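Local coordinates for protein thymidine kinase (Equid herpesvirus 4, PDB 1P73) that probably transfers the gamma-phosphate of ATP to thymidine, making dTMP for viral DNA synthesis, at residues B[19-24]-B[118-123]; B[38-43]-B[322-327]. All blocks are in the same frame, centred on the assembly; numbering follows the deposited sequence.

Contact 1 (B[19-24]-B[118-123]). With 4TA (p1-(5'-adenosyl)p4-(5'-(2'-deoxy-thymidyl))tetraphosphate), chain N.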
ATOM      1  N   GLY B  19     -10.242  15.749  20.077  1.00 31.92           N
ATOM      2  CA  GLY B  19     -11.506  16.340  19.664  1.00 31.62           C
ATOM      3  C   GLY B  19     -11.678  16.416  18.155  1.00 31.74           C
ATOM      4  O   GLY B  19     -12.302  17.345  17.626  1.00 31.75           O
ATOM      5  N   LYS B  20     -11.125  15.428  17.460  1.00 31.65           N
ATOM      6  CA  LYS B  20     -11.156  15.378  16.006  1.00 31.41           C
ATOM      7  C   LYS B  20     -12.559  15.181  15.489  1.00 31.21           C
ATOM      8  O   LYS B  20     -13.105  16.048  14.809  1.00 31.18           O
ATOM      9  CB  LYS B  20     -10.313  14.216  15.525  1.00 31.46           C
ATOM     10  CG  LYS B  20      -9.273  14.567  14.502  1.00 31.80           C
ATOM     11  CD  LYS B  20      -8.843  13.319  13.764  1.00 32.62           C
ATOM     12  CE  LYS B  20      -8.640  12.146  14.716  1.00 32.40           C
ATOM     13  NZ  LYS B  20      -9.835  11.263  14.701  1.00 32.79           N
ATOM     14  N   SER B  21     -13.133  14.028  15.811  1.00 31.11           N
ATOM     15  CA  SER B  21     -14.429  13.628  15.274  1.00 31.34           C
ATOM     16  C   SER B  21     -15.550  14.614  15.585  1.00 30.96           C
ATOM     17  O   SER B  21     -16.360  14.928  14.716  1.00 31.01           O
ATOM     18  CB  SER B  21     -14.794  12.245  15.773  1.00 31.11           C
ATOM     19  OG  SER B  21     -13.756  11.348  15.445  1.00 34.00           O
ATOM     20  N   THR B  22     -15.591  15.088  16.824  1.00 30.41           N
ATOM     21  CA  THR B  22     -16.576  16.073  17.229  1.00 30.46           C
ATOM     22  C   THR B  22     -16.501  17.333  16.361  1.00 29.88           C
ATOM     23  O   THR B  22     -17.524  17.833  15.934  1.00 29.69           O
ATOM     24  CB  THR B  22     -16.400  16.430  18.723  1.00 30.55           C
ATOM     25  OG1 THR B  22     -16.465  15.235  19.501  1.00 31.35           O
ATOM     26  CG2 THR B  22     -17.590  17.212  19.225  1.00 30.91           C
ATOM     27  N   THR B  23     -15.288  17.831  16.119  1.00 29.64           N
ATOM     28  CA  THR B  23     -15.049  18.997  15.266  1.00 29.38           C
ATOM     29  C   THR B  23     -15.493  18.719  13.831  1.00 29.76           C
ATOM     30  O   THR B  23     -16.162  19.555  13.219  1.00 30.20           O
ATOM     31  CB  THR B  23     -13.557  19.387  15.314  1.00 29.24           C
ATOM     32  OG1 THR B  23     -13.206  19.716  16.662  1.00 29.89           O
ATOM     33  CG2 THR B  23     -13.271  20.662  14.543  1.00 27.40           C
ATOM     34  N   GLY B  24     -15.141  17.546  13.305  1.00 29.50           N
ATOM     35  CA  GLY B  24     -15.571  17.142  11.977  1.00 29.30           C
ATOM     36  C   GLY B  24     -17.082  17.073  11.836  1.00 29.32           C
ATOM     37  O   GLY B  24     -17.632  17.541  10.846  1.00 29.41           O
ATOM     38  N   VAL B 118     -14.606  16.651   4.378  1.00 20.51           N
ATOM     39  CA  VAL B 118     -13.822  16.554   5.593  1.00 19.96           C
ATOM     40  C   VAL B 118     -13.628  15.090   5.889  1.00 20.24           C
ATOM     41  O   VAL B 118     -14.586  14.352   6.024  1.00 20.74           O
ATOM     42  CB  VAL B 118     -14.510  17.256   6.794  1.00 20.11           C
ATOM     43  CG1 VAL B 118     -13.719  17.016   8.092  1.00 19.94           C
ATOM     44  CG2 VAL B 118     -14.688  18.763   6.531  1.00 17.99           C
ATOM     45  N   PHE B 119     -12.382  14.651   5.955  1.00 20.83           N
ATOM     46  CA  PHE B 119     -12.095  13.238   6.215  1.00 20.91           C
ATOM     47  C   PHE B 119     -11.483  13.121   7.594  1.00 21.30           C
ATOM     48  O   PHE B 119     -10.539  13.857   7.933  1.00 21.38           O
ATOM     49  CB  PHE B 119     -11.093  12.672   5.208  1.00 20.68           C
ATOM     50  CG  PHE B 119     -11.616  12.542   3.809  1.00 19.80           C
ATOM     51  CD1 PHE B 119     -11.573  13.624   2.930  1.00 19.20           C
ATOM     52  CD2 PHE B 119     -12.104  11.323   3.346  1.00 17.82           C
ATOM     53  CE1 PHE B 119     -12.038  13.485   1.611  1.00 17.70           C
ATOM     54  CE2 PHE B 119     -12.569  11.186   2.037  1.00 16.10           C
ATOM     55  CZ  PHE B 119     -12.527  12.263   1.173  1.00 15.37           C
ATOM     56  N   ASP B 120     -12.019  12.210   8.392  1.00 21.53           N
ATOM     57  CA  ASP B 120     -11.389  11.870   9.652  1.00 21.82           C
ATOM     58  C   ASP B 120     -10.171  10.983   9.383  1.00 21.47           C
ATOM     59  O   ASP B 120     -10.302   9.780   9.144  1.00 22.20           O
ATOM     60  CB  ASP B 120     -12.376  11.177  10.579  1.00 22.02           C
ATOM     61  CG  ASP B 120     -11.890  11.146  12.002  1.00 24.10           C
ATOM     62  OD1 ASP B 120     -10.662  11.025  12.214  1.00 26.51           O
ATOM     63  OD2 ASP B 120     -12.657  11.245  12.983  1.00 27.63           O
ATOM     64  N   ARG B 121      -8.997  11.602   9.405  1.00 20.76           N
ATOM     65  CA  ARG B 121      -7.713  10.946   9.200  1.00 20.55           C
ATOM     66  C   ARG B 121      -7.370  10.753   7.741  1.00 20.78           C
ATOM     67  O   ARG B 121      -8.215  10.361   6.945  1.00 20.81           O
ATOM     68  CB  ARG B 121      -7.605   9.610   9.942  1.00 20.55           C
ATOM     69  CG  ARG B 121      -7.610   9.738  11.457  1.00 19.73           C
ATOM     70  CD  ARG B 121      -6.996   8.564  12.154  1.00 18.84           C
ATOM     71  NE  ARG B 121      -7.011   8.803  13.589  1.00 19.03           N
ATOM     72  CZ  ARG B 121      -6.076   9.467  14.255  1.00 18.30           C
ATOM     73  NH1 ARG B 121      -5.009   9.959  13.637  1.00 16.62           N
ATOM     74  NH2 ARG B 121      -6.215   9.637  15.562  1.00 21.23           N
ATOM     75  N   HIS B 122      -6.108  11.053   7.424  1.00 20.78           N
ATOM     76  CA  HIS B 122      -5.465  10.768   6.147  1.00 20.37           C
ATOM     77  C   HIS B 122      -4.723   9.420   6.289  1.00 20.19           C
ATOM     78  O   HIS B 122      -4.293   9.070   7.395  1.00 20.47           O
ATOM     79  CB  HIS B 122      -4.480  11.905   5.881  1.00 20.11           C
ATOM     80  CG  HIS B 122      -3.761  11.806   4.576  1.00 20.69           C
ATOM     81  ND1 HIS B 122      -2.618  11.053   4.415  1.00 21.60           N
ATOM     82  CD2 HIS B 122      -4.014  12.374   3.372  1.00 20.74           C
ATOM     83  CE1 HIS B 122      -2.199  11.158   3.164  1.00 21.78           C
ATOM     84  NE2 HIS B 122      -3.027  11.956   2.512  1.00 20.62           N
ATOM     85  N   PRO B 123      -4.595   8.646   5.207  1.00 19.75           N
ATOM     86  CA  PRO B 123      -3.774   7.421   5.216  1.00 19.76           C
ATOM     87  C   PRO B 123      -2.373   7.547   5.851  1.00 19.87           C
ATOM     88  O   PRO B 123      -1.787   6.512   6.196  1.00 19.82           O
ATOM     89  CB  PRO B 123      -3.655   7.076   3.726  1.00 19.54           C
ATOM     90  CG  PRO B 123      -4.940   7.532   3.160  1.00 18.99           C
ATOM     91  CD  PRO B 123      -5.264   8.823   3.905  1.00 19.69           C
TER
HETATM   92  C5M 4TA N 802      -5.368   5.221  12.867  1.00 54.15           C
HETATM   93  C5  4TA N 802      -4.924   4.325  13.984  1.00 54.67           C
HETATM   94  C6  4TA N 802      -5.641   4.278  15.175  1.00 56.02           C
HETATM   95  N1  4TA N 802      -5.231   3.473  16.178  1.00 57.10           N
HETATM   96  C1B 4TA N 802      -5.992   3.404  17.435  1.00 57.70           C
HETATM   97  C2B 4TA N 802      -5.733   4.554  18.399  1.00 57.94           C
HETATM   98  C3B 4TA N 802      -7.043   4.691  19.166  1.00 58.78           C
HETATM   99  O3B 4TA N 802      -6.965   4.124  20.473  1.00 58.48           O
HETATM  100  C4B 4TA N 802      -8.084   3.937  18.345  1.00 59.09           C
HETATM  101  C5B 4TA N 802      -9.228   4.839  17.897  1.00 59.13           C
HETATM  102  O5' 4TA N 802      -8.730   6.068  17.356  1.00 59.48           O
HETATM  103  PD  4TA N 802      -9.692   7.365  17.252  1.00 59.68           P
HETATM  104  O2D 4TA N 802      -8.937   8.509  16.589  1.00 57.70           O
HETATM  105  O1D 4TA N 802     -10.996   6.851  16.686  1.00 59.57           O
HETATM  106  OCD 4TA N 802      -9.963   7.723  18.808  1.00 58.46           O
HETATM  107  PC  4TA N 802     -10.925   8.924  19.310  1.00 57.88           P
HETATM  108  O1C 4TA N 802     -12.273   8.798  18.627  1.00 58.78           O
HETATM  109  O2C 4TA N 802     -10.865   8.869  20.821  1.00 58.34           O
HETATM  110  OBC 4TA N 802     -10.168  10.279  18.807  1.00 55.48           O
HETATM  111  PB  4TA N 802     -10.864  11.676  18.385  1.00 51.69           P
HETATM  112  O2B 4TA N 802     -11.835  11.397  17.281  1.00 52.40           O
HETATM  113  O1B 4TA N 802      -9.807  12.744  18.268  1.00 51.52           O
HETATM  114  OAB 4TA N 802     -11.675  12.112  19.676  1.00 56.94           O
HETATM  115  PA  4TA N 802     -13.219  12.577  19.709  1.00 61.61           P
HETATM  116  O1A 4TA N 802     -13.603  13.478  18.556  1.00 60.51           O
HETATM  117  O2A 4TA N 802     -14.048  11.342  20.029  1.00 61.95           O
HETATM  118  OA  4TA N 802     -13.094  13.492  21.033  1.00 62.75           O
HETATM  119  C5' 4TA N 802     -12.306  13.027  22.142  1.00 63.57           C
HETATM  120  C4' 4TA N 802     -13.082  13.028  23.465  1.00 64.10           C
HETATM  121  O1' 4TA N 802     -13.125  14.351  24.017  1.00 64.15           O
HETATM  122  C1' 4TA N 802     -14.431  14.926  23.896  1.00 64.44           C
HETATM  123  C2' 4TA N 802     -15.320  13.872  23.231  1.00 64.73           C
HETATM  124  O2' 4TA N 802     -16.610  13.791  23.822  1.00 64.98           O
HETATM  125  C3' 4TA N 802     -14.525  12.573  23.320  1.00 64.57           C
HETATM  126  O3' 4TA N 802     -14.863  11.814  24.473  1.00 64.76           O
HETATM  127  N9A 4TA N 802     -14.342  16.134  23.034  1.00 63.81           N
HETATM  128  C8A 4TA N 802     -14.239  16.325  21.692  1.00 63.66           C
HETATM  129  N7A 4TA N 802     -14.184  17.669  21.385  1.00 63.79           N
HETATM  130  C5A 4TA N 802     -14.258  18.285  22.628  1.00 63.21           C
HETATM  131  C4A 4TA N 802     -14.349  17.342  23.592  1.00 63.59           C
HETATM  132  N3A 4TA N 802     -14.437  17.662  24.914  1.00 63.55           N
HETATM  133  C2A 4TA N 802     -14.435  18.962  25.275  1.00 62.91           C
HETATM  134  N1A 4TA N 802     -14.346  19.930  24.335  1.00 63.00           N
HETATM  135  C6A 4TA N 802     -14.258  19.619  23.008  1.00 62.58           C
HETATM  136  N6A 4TA N 802     -14.165  20.578  22.050  1.00 60.26           N
HETATM  137  O4' 4TA N 802      -7.406   3.379  17.211  1.00 58.82           O
HETATM  138  C2  4TA N 802      -4.071   2.649  16.022  1.00 57.73           C
HETATM  139  O2  4TA N 802      -3.695   1.890  16.957  1.00 58.82           O
HETATM  140  N3  4TA N 802      -3.343   2.668  14.869  1.00 56.29           N
HETATM  141  C4  4TA N 802      -3.716   3.467  13.843  1.00 55.26           C
HETATM  142  O4  4TA N 802      -3.047   3.471  12.793  1.00 54.55           O

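Contact 2 (B[38-43]-B[322-327]). With 4TA (p1-(5'-adenosyl)p4-(5'-(2'-deoxy-thymidyl))tetraphosphate), chain N.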
ATOM      1  N   LEU B  38     -19.226  17.517   3.531  1.00 23.03           N
ATOM      2  CA  LEU B  38     -19.443  16.093   3.660  1.00 22.40           C
ATOM      3  C   LEU B  38     -18.404  15.478   4.595  1.00 22.57           C
ATOM      4  O   LEU B  38     -17.200  15.687   4.431  1.00 22.44           O
ATOM      5  CB  LEU B  38     -19.382  15.443   2.290  1.00 21.95           C
ATOM      6  CG  LEU B  38     -20.456  15.917   1.310  1.00 22.43           C
ATOM      7  CD1 LEU B  38     -20.107  15.496  -0.104  1.00 21.05           C
ATOM      8  CD2 LEU B  38     -21.860  15.422   1.700  1.00 20.85           C
ATOM      9  N   TYR B  39     -18.876  14.709   5.567  1.00 22.58           N
ATOM     10  CA  TYR B  39     -18.001  14.100   6.550  1.00 23.20           C
ATOM     11  C   TYR B  39     -17.802  12.612   6.323  1.00 23.78           C
ATOM     12  O   TYR B  39     -18.762  11.850   6.156  1.00 23.80           O
ATOM     13  CB  TYR B  39     -18.559  14.331   7.944  1.00 23.23           C
ATOM     14  CG  TYR B  39     -17.708  13.787   9.054  1.00 23.98           C
ATOM     15  CD1 TYR B  39     -16.454  14.329   9.319  1.00 23.63           C
ATOM     16  CD2 TYR B  39     -18.163  12.733   9.865  1.00 25.21           C
ATOM     17  CE1 TYR B  39     -15.666  13.840  10.352  1.00 24.53           C
ATOM     18  CE2 TYR B  39     -17.374  12.234  10.913  1.00 24.95           C
ATOM     19  CZ  TYR B  39     -16.123  12.798  11.142  1.00 25.35           C
ATOM     20  OH  TYR B  39     -15.305  12.324  12.153  1.00 27.56           O
ATOM     21  N   PHE B  40     -16.543  12.197   6.326  1.00 24.48           N
ATOM     22  CA  PHE B  40     -16.222  10.781   6.236  1.00 25.38           C
ATOM     23  C   PHE B  40     -15.613  10.371   7.567  1.00 26.42           C
ATOM     24  O   PHE B  40     -14.505  10.771   7.882  1.00 26.80           O
ATOM     25  CB  PHE B  40     -15.240  10.486   5.093  1.00 25.12           C
ATOM     26  CG  PHE B  40     -15.769  10.795   3.705  1.00 22.98           C
ATOM     27  CD1 PHE B  40     -15.743  12.095   3.203  1.00 20.73           C
ATOM     28  CD2 PHE B  40     -16.230   9.773   2.882  1.00 22.10           C
ATOM     29  CE1 PHE B  40     -16.195  12.379   1.921  1.00 20.06           C
ATOM     30  CE2 PHE B  40     -16.686  10.044   1.583  1.00 22.02           C
ATOM     31  CZ  PHE B  40     -16.666  11.354   1.104  1.00 20.92           C
ATOM     32  N   PRO B  41     -16.352   9.613   8.370  1.00 27.64           N
ATOM     33  CA  PRO B  41     -15.883   9.220   9.703  1.00 28.42           C
ATOM     34  C   PRO B  41     -14.835   8.128   9.672  1.00 29.11           C
ATOM     35  O   PRO B  41     -14.542   7.589   8.612  1.00 28.69           O
ATOM     36  CB  PRO B  41     -17.153   8.699  10.376  1.00 28.26           C
ATOM     37  CG  PRO B  41     -17.988   8.205   9.251  1.00 28.60           C
ATOM     38  CD  PRO B  41     -17.704   9.100   8.084  1.00 27.89           C
ATOM     39  N   GLU B  42     -14.287   7.824  10.844  1.00 30.71           N
ATOM     40  CA  GLU B  42     -13.382   6.699  11.024  1.00 32.44           C
ATOM     41  C   GLU B  42     -14.063   5.383  10.667  1.00 32.82           C
ATOM     42  O   GLU B  42     -15.204   5.137  11.069  1.00 32.22           O
ATOM     43  CB  GLU B  42     -12.851   6.656  12.454  1.00 32.89           C
ATOM     44  CG  GLU B  42     -11.358   6.996  12.515  1.00 36.65           C
ATOM     45  CD  GLU B  42     -10.977   7.826  13.734  1.00 40.48           C
ATOM     46  OE1 GLU B  42     -11.732   7.804  14.733  1.00 41.91           O
ATOM     47  OE2 GLU B  42      -9.921   8.501  13.692  1.00 41.53           O
ATOM     48  N   PRO B  43     -13.360   4.546   9.902  1.00 33.69           N
ATOM     49  CA  PRO B  43     -13.929   3.289   9.395  1.00 34.33           C
ATOM     50  C   PRO B  43     -14.066   2.237  10.506  1.00 35.34           C
ATOM     51  O   PRO B  43     -13.413   1.191  10.464  1.00 35.50           O
ATOM     52  CB  PRO B  43     -12.915   2.856   8.338  1.00 33.99           C
ATOM     53  CG  PRO B  43     -11.630   3.484   8.770  1.00 33.81           C
ATOM     54  CD  PRO B  43     -11.958   4.740   9.480  1.00 33.30           C
ATOM     55  N   GLU B 322     -20.982  12.638  -2.785  1.00 25.59           N
ATOM     56  CA  GLU B 322     -22.068  12.661  -1.825  1.00 26.53           C
ATOM     57  C   GLU B 322     -22.637  11.265  -1.562  1.00 26.64           C
ATOM     58  O   GLU B 322     -22.838  10.896  -0.405  1.00 27.06           O
ATOM     59  CB  GLU B 322     -23.171  13.631  -2.228  1.00 26.74           C
ATOM     60  CG  GLU B 322     -24.466  13.335  -1.489  1.00 29.68           C
ATOM     61  CD  GLU B 322     -25.326  14.556  -1.260  1.00 34.04           C
ATOM     62  OE1 GLU B 322     -26.068  14.913  -2.211  1.00 35.77           O
ATOM     63  OE2 GLU B 322     -25.271  15.136  -0.133  1.00 34.02           O
ATOM     64  N   ARG B 323     -22.894  10.480  -2.605  1.00 26.82           N
ATOM     65  CA  ARG B 323     -23.347   9.104  -2.369  1.00 27.43           C
ATOM     66  C   ARG B 323     -22.275   8.321  -1.615  1.00 27.48           C
ATOM     67  O   ARG B 323     -22.597   7.494  -0.770  1.00 27.78           O
ATOM     68  CB  ARG B 323     -23.714   8.364  -3.658  1.00 27.36           C
ATOM     69  CG  ARG B 323     -24.823   8.990  -4.473  1.00 28.71           C
ATOM     70  CD  ARG B 323     -25.316   8.102  -5.616  1.00 30.77           C
ATOM     71  NE  ARG B 323     -24.304   7.870  -6.653  1.00 30.96           N
ATOM     72  CZ  ARG B 323     -24.070   8.697  -7.672  1.00 30.32           C
ATOM     73  NH1 ARG B 323     -24.753   9.827  -7.804  1.00 28.84           N
ATOM     74  NH2 ARG B 323     -23.140   8.396  -8.558  1.00 30.56           N
ATOM     75  N   ALA B 324     -21.006   8.588  -1.922  1.00 27.58           N
ATOM     76  CA  ALA B 324     -19.899   7.944  -1.220  1.00 27.93           C
ATOM     77  C   ALA B 324     -20.022   8.160   0.277  1.00 28.18           C
ATOM     78  O   ALA B 324     -19.941   7.207   1.059  1.00 27.58           O
ATOM     79  CB  ALA B 324     -18.545   8.454  -1.730  1.00 27.68           C
ATOM     80  N   ALA B 325     -20.234   9.418   0.662  1.00 28.72           N
ATOM     81  CA  ALA B 325     -20.286   9.781   2.063  1.00 29.26           C
ATOM     82  C   ALA B 325     -21.475   9.104   2.755  1.00 29.93           C
ATOM     83  O   ALA B 325     -21.323   8.578   3.865  1.00 30.26           O
ATOM     84  CB  ALA B 325     -20.329  11.294   2.226  1.00 29.23           C
ATOM     85  N   ARG B 326     -22.635   9.094   2.092  1.00 30.34           N
ATOM     86  CA  ARG B 326     -23.825   8.437   2.624  1.00 30.99           C
ATOM     87  C   ARG B 326     -23.547   6.949   2.791  1.00 31.79           C
ATOM     88  O   ARG B 326     -23.779   6.391   3.865  1.00 32.05           O
ATOM     89  CB  ARG B 326     -25.047   8.672   1.725  1.00 30.68           C
ATOM     90  N   THR B 327     -23.027   6.321   1.732  1.00 32.69           N
ATOM     91  CA  THR B 327     -22.623   4.920   1.776  1.00 33.24           C
ATOM     92  C   THR B 327     -21.645   4.682   2.929  1.00 33.83           C
ATOM     93  O   THR B 327     -21.848   3.766   3.718  1.00 34.23           O
ATOM     94  CB  THR B 327     -22.022   4.480   0.442  1.00 32.82           C
TER
HETATM   95  C5M 4TA N 802      -5.368   5.221  12.867  1.00 54.15           C
HETATM   96  C5  4TA N 802      -4.924   4.325  13.984  1.00 54.67           C
HETATM   97  C6  4TA N 802      -5.641   4.278  15.175  1.00 56.02           C
HETATM   98  N1  4TA N 802      -5.231   3.473  16.178  1.00 57.10           N
HETATM   99  C1B 4TA N 802      -5.992   3.404  17.435  1.00 57.70           C
HETATM  100  C2B 4TA N 802      -5.733   4.554  18.399  1.00 57.94           C
HETATM  101  C3B 4TA N 802      -7.043   4.691  19.166  1.00 58.78           C
HETATM  102  O3B 4TA N 802      -6.965   4.124  20.473  1.00 58.48           O
HETATM  103  C4B 4TA N 802      -8.084   3.937  18.345  1.00 59.09           C
HETATM  104  C5B 4TA N 802      -9.228   4.839  17.897  1.00 59.13           C
HETATM  105  O5' 4TA N 802      -8.730   6.068  17.356  1.00 59.48           O
HETATM  106  PD  4TA N 802      -9.692   7.365  17.252  1.00 59.68           P
HETATM  107  O2D 4TA N 802      -8.937   8.509  16.589  1.00 57.70           O
HETATM  108  O1D 4TA N 802     -10.996   6.851  16.686  1.00 59.57           O
HETATM  109  OCD 4TA N 802      -9.963   7.723  18.808  1.00 58.46           O
HETATM  110  PC  4TA N 802     -10.925   8.924  19.310  1.00 57.88           P
HETATM  111  O1C 4TA N 802     -12.273   8.798  18.627  1.00 58.78           O
HETATM  112  O2C 4TA N 802     -10.865   8.869  20.821  1.00 58.34           O
HETATM  113  OBC 4TA N 802     -10.168  10.279  18.807  1.00 55.48           O
HETATM  114  PB  4TA N 802     -10.864  11.676  18.385  1.00 51.69           P
HETATM  115  O2B 4TA N 802     -11.835  11.397  17.281  1.00 52.40           O
HETATM  116  O1B 4TA N 802      -9.807  12.744  18.268  1.00 51.52           O
HETATM  117  OAB 4TA N 802     -11.675  12.112  19.676  1.00 56.94           O
HETATM  118  PA  4TA N 802     -13.219  12.577  19.709  1.00 61.61           P
HETATM  119  O1A 4TA N 802     -13.603  13.478  18.556  1.00 60.51           O
HETATM  120  O2A 4TA N 802     -14.048  11.342  20.029  1.00 61.95           O
HETATM  121  OA  4TA N 802     -13.094  13.492  21.033  1.00 62.75           O
HETATM  122  C5' 4TA N 802     -12.306  13.027  22.142  1.00 63.57           C
HETATM  123  C4' 4TA N 802     -13.082  13.028  23.465  1.00 64.10           C
HETATM  124  O1' 4TA N 802     -13.125  14.351  24.017  1.00 64.15           O
HETATM  125  C1' 4TA N 802     -14.431  14.926  23.896  1.00 64.44           C
HETATM  126  C2' 4TA N 802     -15.320  13.872  23.231  1.00 64.73           C
HETATM  127  O2' 4TA N 802     -16.610  13.791  23.822  1.00 64.98           O
HETATM  128  C3' 4TA N 802     -14.525  12.573  23.320  1.00 64.57           C
HETATM  129  O3' 4TA N 802     -14.863  11.814  24.473  1.00 64.76           O
HETATM  130  N9A 4TA N 802     -14.342  16.134  23.034  1.00 63.81           N
HETATM  131  C8A 4TA N 802     -14.239  16.325  21.692  1.00 63.66           C
HETATM  132  N7A 4TA N 802     -14.184  17.669  21.385  1.00 63.79           N
HETATM  133  C5A 4TA N 802     -14.258  18.285  22.628  1.00 63.21           C
HETATM  134  C4A 4TA N 802     -14.349  17.342  23.592  1.00 63.59           C
HETATM  135  N3A 4TA N 802     -14.437  17.662  24.914  1.00 63.55           N
HETATM  136  C2A 4TA N 802     -14.435  18.962  25.275  1.00 62.91           C
HETATM  137  N1A 4TA N 802     -14.346  19.930  24.335  1.00 63.00           N
HETATM  138  C6A 4TA N 802     -14.258  19.619  23.008  1.00 62.58           C
HETATM  139  N6A 4TA N 802     -14.165  20.578  22.050  1.00 60.26           N
HETATM  140  O4' 4TA N 802      -7.406   3.379  17.211  1.00 58.82           O
HETATM  141  C2  4TA N 802      -4.071   2.649  16.022  1.00 57.73           C
HETATM  142  O2  4TA N 802      -3.695   1.890  16.957  1.00 58.82           O
HETATM  143  N3  4TA N 802      -3.343   2.668  14.869  1.00 56.29           N
HETATM  144  C4  4TA N 802      -3.716   3.467  13.843  1.00 55.26           C
HETATM  145  O4  4TA N 802      -3.047   3.471  12.793  1.00 54.55           O

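Contact 1 (B[19-24]-B[118-123])
Lys20 and Asp120 form a salt bridge, with Lys20 NZ 2.6 Å from Asp120 OD1. The ammonium sits on the syn side of OD1, the side of the other carboxylate oxygen. Asp120 CG is anti to the backbone N (chi1 -164°), and the carboxylate thereby reaches the start of helix 20-29. Its second oxygen meets Ser21: Ser21 OG is 2.7 Å from Asp120 OD2. The same OG is 2.7 Å from O2B of the bound adenosine-thymidine tetraphosphate. One hydroxyl proton cannot serve both oxygens. Lys20 bends at the far end of its chain and also bonds the ligand, with NZ 3.3 Å from O2B.

Arg121 holds the next phosphate but one. Its NH2 gives a nearly straight bond (167°) to ligand O2D at 3.1 Å, and that oxygen lies at the edge of the guanidinium. Lys20 CE lies over one guanidinium face, 3.6 Å from Arg121 NH2. Arg121 NH1 makes a salt bridge to Asp13, while Arg121 NE and Lys20 NZ also reach Glu42.

Gly19, Lys20 and Ser21 belong to the P-loop (Walker A), which binds ATP. The backbone amides of Lys20, Ser21 and Thr22 all donate to the ligand; Lys20 N is 3.1 Å from O1B. Thr23 OG1 turns back to bond the carbonyl of Gly19 at the helix start.

Farther along, helix and strand run nearly antiparallel, at 160°. Here the contact is apolar: the glycine has no side chain, and Val118 CG1 meets Gly24 CA at 4.3 Å. The positive groups of Lys20 and Arg121 gather on the phosphate chain. Asp120 ties the P-loop lysine to the end of its strand, and lies close enough to share the serine hydroxyl with the phosphate. Such a setting would favour binding of the highly charged ligand.

Contact 2 (B[38-43]-B[322-327])
Phe40 presents one ring face to Ala325, whose CB makes a CH-pi contact 4.1 Å from the ring centroid and 24° off the normal. The opposite face stacks on Phe119 of the neighbouring strand, leaving the ring between a methyl group and another ring. Tyr39 points away from helix 315-332, and its side chain touches Ser21 and Arg25 of helix 20-29; Pro41 N lies over one face of its ring. Helix 315-332 packs along the outer edge of strand 37-40, the side away from strand 115-120, in the P-loop NTPase fold. The helix and strand segments come within 8.1 Å at their axes and run at 44°.

Phe40 CG sits beside the backbone N (chi1 -64°), and the far end of the ring reaches the helix backbone. There Phe40 CE2 is 3.6 Å from Ala325 CA. Ala324 CB touches the same ring carbon, at 4.1 Å from Phe40 CE2. Ala324 also packs on Trp271 of the second subunit, so this part of the helix takes part in the dimer interface.

No hydrogen bond joins the two segments directly. Asn329, one turn on, bridges them by bonding both Tyr39 O and Ala325 O. Leu38 CB packs on Ala325 CB at 4.3 Å, and the leucine side chain crosses that of Glu322 at about a right angle. Its branch tip Leu38 CD1 rests 3.9 Å from Glu322 CA.

The two contacts share neighbouring parallel strands, and their centres are about 12 Å apart. Probable backbone hydrogen bonds join them: Val118 N to Leu38 O at 2.8 Å and Asp120 N to Phe40 O at 2.9 Å. Tyr39 OH adds a weak hydrogen bond to Asp120 OD2. Contact 1 grips the tetraphosphate through the P-loop and Arg121. Contact 2 closes the outer edge of the sheet, and its segment 38-43 runs on to Glu42, the predicted proton acceptor. The helix-covered strand of contact 2 thus leads into the phosphate site, where Glu42 OE2, at the end of segment 38-43, forms salt bridges with Lys20 and Arg121.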